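Local atomic coordinates of universal stress protein (Pseudomonas aeruginosa UCBPP-PA14, PDB entry 7MQ5), a protein that is of unknown function but belongs to the universal stress protein family and is probably involved in bacterial stress responses. Residues D75-H78 and Q79-A83; L274-D277 and D278-A281; A281-E284 and E285-S288. All coordinates share one frame; numbering follows the deposited sequence. Where two conformers were deposited one is given.

Contact 1 (D75-H78 and Q79-A83); sequences DSLH and QTIIA
S76 turns OG between its own backbone N and carbonyl carbon (chi1 69°), and Q79 sends CG back beside its own N (chi1 -76°). These two settings bring the serine hydroxyl and the glutamine side chain together at the start of helix 77-88. S76 is the N-cap. S76 OG accepts from Q79 N at 3.2 Å, the capping bond. S76 OG also accepts from Q79 NE2 at 2.7 Å. This second bond is nearly straight and lies in the amide plane of Q79. One residue therefore grips the hydroxyl twice, which helps to orient the amide. D75 CB lies beside the same NE2.

The H78 ring lies beside the glutamine chain, pointing the same way. Q79 CG sits over one face of the imidazole, 4.0 Å from the H78 ring centroid, as a CH-pi contact. Ring and amide planes are close to parallel, 18° apart. H78 ND1 is hydrogen-bonded to D111 of helix 110-118, which helps to set the turn of the ring.

T80 closes the first turn on the carbonyl of S76. S76 O takes T80 N at 3.0 Å and T80 OG1 at 2.7 Å, from opposite faces of the carbonyl plane. T80 OG1 in turn accepts from the backbone N of K74, so this buried hydroxyl is used in both directions.

On the inner face, L77 CD1 meets I81 CD1 at 4.0 Å. Both side chains also touch C43 and K95. Backbone bonds from I81 N to L77 O and from I82 N to H78 O continue the helix. The arrangement is a serine N-cap on a helix packed against parallel strands 9-13, 37-43 and 92-96, in the Rossmann-like alpha/beta fold of universal stress proteins.

Contact 2 (L274-D277 and D278-A281); sequences LKPD and DIIA
K275 lays its aliphatic chain across I279 and I280 of the first helical turn. K275 CB meets I280 CD1 at 3.7 Å, and K275 CD meets I279 CG2 at 4.0 Å. The lysine crosses each isoleucine at about a right angle. CG beside the backbone N (chi1 -58°) and an extended chain as far as CE carry the ammonium group past both of them. The P276 ring lies alongside I279, pointing the same way. P276 CG is 4.0 Å from I279 CG1, and P276 CB and CD lie about as near to that same methylene.

P276 O receives the first backbone hydrogen bond of the helix, P276 standing at the N-cap position. I280 N reaches P276 O at 3.0 Å, almost straight in line with the carbonyl. I279 N is also 3.0 Å from P276 O, but its N-H is angled well off (123°) and the bond is weak. The next bond runs from A281 N to D277 O at 3.0 Å.

The polar end of K275 is spent beyond this turn. NZ donates to the carbonyls of L116 and A119, at the end of helix 110-118. The turn links strand 270-274 to helix 277-287. L274 makes backbone bonds to I243, in strand 240-244, and to T245 just after it. L274 and D277 also touch helix 148-167.

Contact 3 (A281-E284 and E285-S288); sequences AHLE and ELAS
E284 reaches along the helix to S288, and its carboxylate OE2 lies 2.9 Å from S288 OG. CG is anti to the backbone N (chi1 172°), and a bend at chi2 turns the carboxylate toward the helix end. S288 OG is also 2.7 Å from E284 O. S288 N makes a weak bond to E284 O. Q86 of helix 77-88 completes the group: its NE2 bonds E284 OE1, and its OE1 bonds S288 OG.

L283 and L286 meet through their methyl ends, their side chains crossing at a slant. L283 CD2 is 4.1 Å from L286 CD1. L283 also packs on P120 and L255.

E285 keeps an extended chain on the exposed side and lays its CG against A281 O at 3.4 Å. H282 ND1 bonds back to the carbonyl of D278, one turn earlier.

The backbone bonds E285 N to A281 O, L286 N to H282 O and A287 N to L283 O are regular alpha-helical bonds, each N-H to the carbonyl four residues earlier. These are the last two turns of the C-terminal helix 277-287, with S288 just past its end and E284 and S288 tied to helix 77-88.

Contacts 2 and 3 are successive parts of helix 277-287 and share A281. Their centres are 10 Å apart. They also touch through side chains, with K275 CD 3.5 Å from L283 CD1. Contact 1 comes much earlier in the chain, at the start of helix 77-88. Its centre is 14 Å from that of contact 3, and the two meet where I82 CG2 packs on A287 CB at 4.0 Å. Contacts 1 and 2 do not touch, their nearest atoms being about 8 Å apart. Helix 110-118 is a shared partner of contacts 1 and 2. The C-terminal helix thus spans from strand 270-274 to helix 77-88.

Contact 1 (D75-H78 and Q79-A83)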
# COMPACT_ATOMS: atom_id res chain seq x y z
N ASP A 75 -3.00 -24.44 0.00
CA ASP A 75 -2.01 -24.39 -1.11
C ASP A 75 -0.79 -23.54 -0.77
O ASP A 75 0.34 -24.07 -0.82
CB ASP A 75 -2.69 -23.95 -2.40
CG ASP A 75 -3.72 -24.94 -2.90
OD1 ASP A 75 -3.52 -26.15 -2.70
OD2 ASP A 75 -4.74 -24.50 -3.47
N SER A 76 -0.99 -22.26 -0.48
CA SER A 76 0.17 -21.36 -0.24
C SER A 76 -0.24 -20.21 0.66
O SER A 76 -1.45 -20.00 0.88
CB SER A 76 0.72 -20.83 -1.55
OG SER A 76 -0.21 -19.92 -2.12
N LEU A 77 0.74 -19.46 1.12
CA LEU A 77 0.47 -18.31 2.01
C LEU A 77 -0.33 -17.24 1.24
O LEU A 77 -1.42 -16.87 1.70
CB LEU A 77 1.82 -17.78 2.51
CG LEU A 77 1.75 -16.55 3.40
CD1 LEU A 77 0.92 -16.83 4.64
CD2 LEU A 77 3.16 -16.12 3.80
N HIS A 78 0.14 -16.84 0.06
CA HIS A 78 -0.61 -15.76 -0.64
C HIS A 78 -2.01 -16.24 -1.05
O HIS A 78 -2.95 -15.43 -1.02
CB HIS A 78 0.17 -15.22 -1.83
CG HIS A 78 0.22 -16.14 -3.00
ND1 HIS A 78 1.12 -17.17 -3.10
CD2 HIS A 78 -0.52 -16.17 -4.13
CE1 HIS A 78 0.94 -17.80 -4.24
NE2 HIS A 78 -0.07 -17.21 -4.89
N GLN A 79 -2.17 -17.51 -1.43
CA GLN A 79 -3.52 -17.98 -1.82
C GLN A 79 -4.45 -18.02 -0.61
O GLN A 79 -5.64 -17.70 -0.76
CB GLN A 79 -3.41 -19.33 -2.52
CG GLN A 79 -2.89 -19.20 -3.94
CD GLN A 79 -2.63 -20.54 -4.56
OE1 GLN A 79 -3.36 -20.98 -5.44
NE2 GLN A 79 -1.61 -21.21 -4.06
N THR A 80 -3.91 -18.38 0.56
CA THR A 80 -4.74 -18.42 1.79
C THR A 80 -5.22 -17.00 2.12
O THR A 80 -6.41 -16.79 2.43
CB THR A 80 -3.95 -19.03 2.95
OG1 THR A 80 -3.55 -20.35 2.60
CG2 THR A 80 -4.76 -19.07 4.22
N ILE A 81 -4.30 -16.04 2.02
CA ILE A 81 -4.65 -14.62 2.29
C ILE A 81 -5.72 -14.13 1.30
O ILE A 81 -6.71 -13.52 1.74
CB ILE A 81 -3.39 -13.75 2.24
CG1 ILE A 81 -2.41 -14.18 3.33
CG2 ILE A 81 -3.74 -12.28 2.34
CD1 ILE A 81 -1.03 -13.60 3.19
N ILE A 82 -5.51 -14.34 0.00
CA ILE A 82 -6.51 -13.84 -0.98
C ILE A 82 -7.85 -14.57 -0.80
O ILE A 82 -8.90 -13.90 -0.88
CB ILE A 82 -5.94 -13.92 -2.41
CG1 ILE A 82 -4.78 -12.92 -2.56
CG2 ILE A 82 -7.03 -13.69 -3.45
CD1 ILE A 82 -3.97 -13.09 -3.82
N ALA A 83 -7.83 -15.87 -0.52
CA ALA A 83 -9.12 -16.58 -0.31
C ALA A 83 -9.85 -15.96 0.89
O ALA A 83 -11.09 -15.86 0.85
CB ALA A 83 -8.90 -18.06 -0.13

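Contact 2 (L274-D277 and D278-A281)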
# COMPACT_ATOMS: atom_id res chain seq x y z
N LEU A 274 -1.51 0.30 -4.65
CA LEU A 274 -2.81 0.44 -5.31
C LEU A 274 -2.69 -0.02 -6.77
O LEU A 274 -1.59 0.06 -7.33
CB LEU A 274 -3.26 1.90 -5.25
CG LEU A 274 -3.30 2.50 -3.84
CD1 LEU A 274 -3.71 3.95 -3.90
CD2 LEU A 274 -4.23 1.71 -2.94
N LYS A 275 -3.79 -0.47 -7.33
CA LYS A 275 -3.82 -0.90 -8.75
C LYS A 275 -4.90 -0.13 -9.48
O LYS A 275 -5.86 0.34 -8.87
CB LYS A 275 -4.10 -2.40 -8.87
CG LYS A 275 -3.10 -3.30 -8.16
CD LYS A 275 -3.33 -4.75 -8.49
CE LYS A 275 -2.33 -5.70 -7.84
NZ LYS A 275 -2.59 -5.95 -6.40
N PRO A 276 -4.77 0.02 -10.82
CA PRO A 276 -5.81 0.66 -11.61
C PRO A 276 -7.14 -0.08 -11.46
O PRO A 276 -7.15 -1.29 -11.32
CB PRO A 276 -5.30 0.53 -13.06
CG PRO A 276 -3.81 0.41 -12.91
CD PRO A 276 -3.61 -0.36 -11.63
N ASP A 277 -8.24 0.66 -11.55
CA ASP A 277 -9.60 0.06 -11.40
C ASP A 277 -9.82 -1.11 -12.37
O ASP A 277 -10.41 -2.11 -11.94
CB ASP A 277 -10.69 1.11 -11.61
CG ASP A 277 -10.76 2.17 -10.53
OD1 ASP A 277 -10.17 1.96 -9.46
OD2 ASP A 277 -11.44 3.19 -10.77
N ASP A 278 -9.37 -0.98 -13.63
CA ASP A 278 -9.56 -2.04 -14.66
C ASP A 278 -8.79 -3.32 -14.28
O ASP A 278 -9.27 -4.42 -14.61
CB ASP A 278 -9.12 -1.57 -16.05
CG ASP A 278 -9.98 -0.48 -16.68
OD1 ASP A 278 -11.06 -0.17 -16.13
OD2 ASP A 278 -9.56 0.04 -17.74
N ILE A 279 -7.62 -3.15 -13.66
CA ILE A 279 -6.78 -4.29 -13.22
C ILE A 279 -7.44 -4.95 -12.00
O ILE A 279 -7.54 -6.18 -11.96
CB ILE A 279 -5.34 -3.81 -12.93
CG1 ILE A 279 -4.64 -3.25 -14.17
CG2 ILE A 279 -4.53 -4.93 -12.28
CD1 ILE A 279 -4.41 -4.27 -15.24
N ILE A 280 -7.91 -4.15 -11.05
CA ILE A 280 -8.64 -4.69 -9.86
C ILE A 280 -9.84 -5.53 -10.34
O ILE A 280 -10.03 -6.63 -9.80
CB ILE A 280 -9.10 -3.55 -8.94
CG1 ILE A 280 -7.90 -2.86 -8.26
CG2 ILE A 280 -10.12 -4.04 -7.93
CD1 ILE A 280 -7.18 -3.73 -7.26
N ALA A 281 -10.62 -5.02 -11.29
CA ALA A 281 -11.81 -5.75 -11.78
C ALA A 281 -11.39 -7.12 -12.33
O ALA A 281 -12.08 -8.12 -12.03
CB ALA A 281 -12.54 -4.93 -12.81

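Contact 3 (A281-E284 and E285-S288)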
# COMPACT_ATOMS: atom_id res chain seq x y z
N ALA A 281 -10.62 -5.02 -11.29
CA ALA A 281 -11.81 -5.75 -11.78
C ALA A 281 -11.39 -7.12 -12.33
O ALA A 281 -12.08 -8.12 -12.03
CB ALA A 281 -12.54 -4.93 -12.81
N HIS A 282 -10.32 -7.17 -13.12
CA HIS A 282 -9.86 -8.45 -13.72
C HIS A 282 -9.33 -9.37 -12.60
O HIS A 282 -9.64 -10.57 -12.63
CB HIS A 282 -8.83 -8.20 -14.84
CG HIS A 282 -9.41 -7.72 -16.14
ND1 HIS A 282 -9.33 -6.40 -16.55
CD2 HIS A 282 -10.05 -8.38 -17.13
CE1 HIS A 282 -9.90 -6.27 -17.74
NE2 HIS A 282 -10.35 -7.47 -18.11
N LEU A 283 -8.63 -8.83 -11.62
CA LEU A 283 -8.10 -9.67 -10.51
C LEU A 283 -9.25 -10.18 -9.63
O LEU A 283 -9.11 -11.30 -9.11
CB LEU A 283 -7.08 -8.86 -9.70
CG LEU A 283 -5.75 -8.60 -10.41
CD1 LEU A 283 -4.87 -7.72 -9.55
CD2 LEU A 283 -5.03 -9.90 -10.73
N GLU A 284 -10.31 -9.39 -9.47
CA GLU A 284 -11.49 -9.85 -8.68
C GLU A 284 -12.09 -11.07 -9.39
O GLU A 284 -12.45 -12.04 -8.69
CB GLU A 284 -12.48 -8.69 -8.53
CG GLU A 284 -13.81 -9.09 -7.91
CD GLU A 284 -13.77 -9.61 -6.48
OE1 GLU A 284 -12.87 -9.22 -5.72
OE2 GLU A 284 -14.65 -10.42 -6.14
N GLU A 285 -12.19 -11.03 -10.72
CA GLU A 285 -12.71 -12.19 -11.50
C GLU A 285 -11.80 -13.41 -11.28
O GLU A 285 -12.35 -14.51 -11.04
CB GLU A 285 -12.79 -11.86 -12.99
CG GLU A 285 -13.77 -10.75 -13.32
CD GLU A 285 -13.86 -10.38 -14.80
OE1 GLU A 285 -13.05 -10.89 -15.60
OE2 GLU A 285 -14.74 -9.57 -15.14
N LEU A 286 -10.47 -13.23 -11.36
CA LEU A 286 -9.54 -14.38 -11.17
C LEU A 286 -9.67 -14.94 -9.74
O LEU A 286 -9.67 -16.17 -9.59
CB LEU A 286 -8.09 -13.94 -11.43
CG LEU A 286 -7.69 -13.69 -12.88
CD1 LEU A 286 -6.28 -13.13 -12.96
CD2 LEU A 286 -7.80 -14.96 -13.68
N ALA A 287 -9.80 -14.07 -8.74
CA ALA A 287 -9.85 -14.49 -7.33
C ALA A 287 -11.17 -15.17 -6.99
O ALA A 287 -11.19 -15.96 -6.02
CB ALA A 287 -9.63 -13.30 -6.43
N SER A 288 -12.23 -14.88 -7.77
CA SER A 288 -13.60 -15.40 -7.50
C SER A 288 -13.84 -16.73 -8.22
O SER A 288 -14.97 -17.24 -8.10
CB SER A 288 -14.62 -14.36 -7.88
OG SER A 288 -14.41 -13.15 -7.17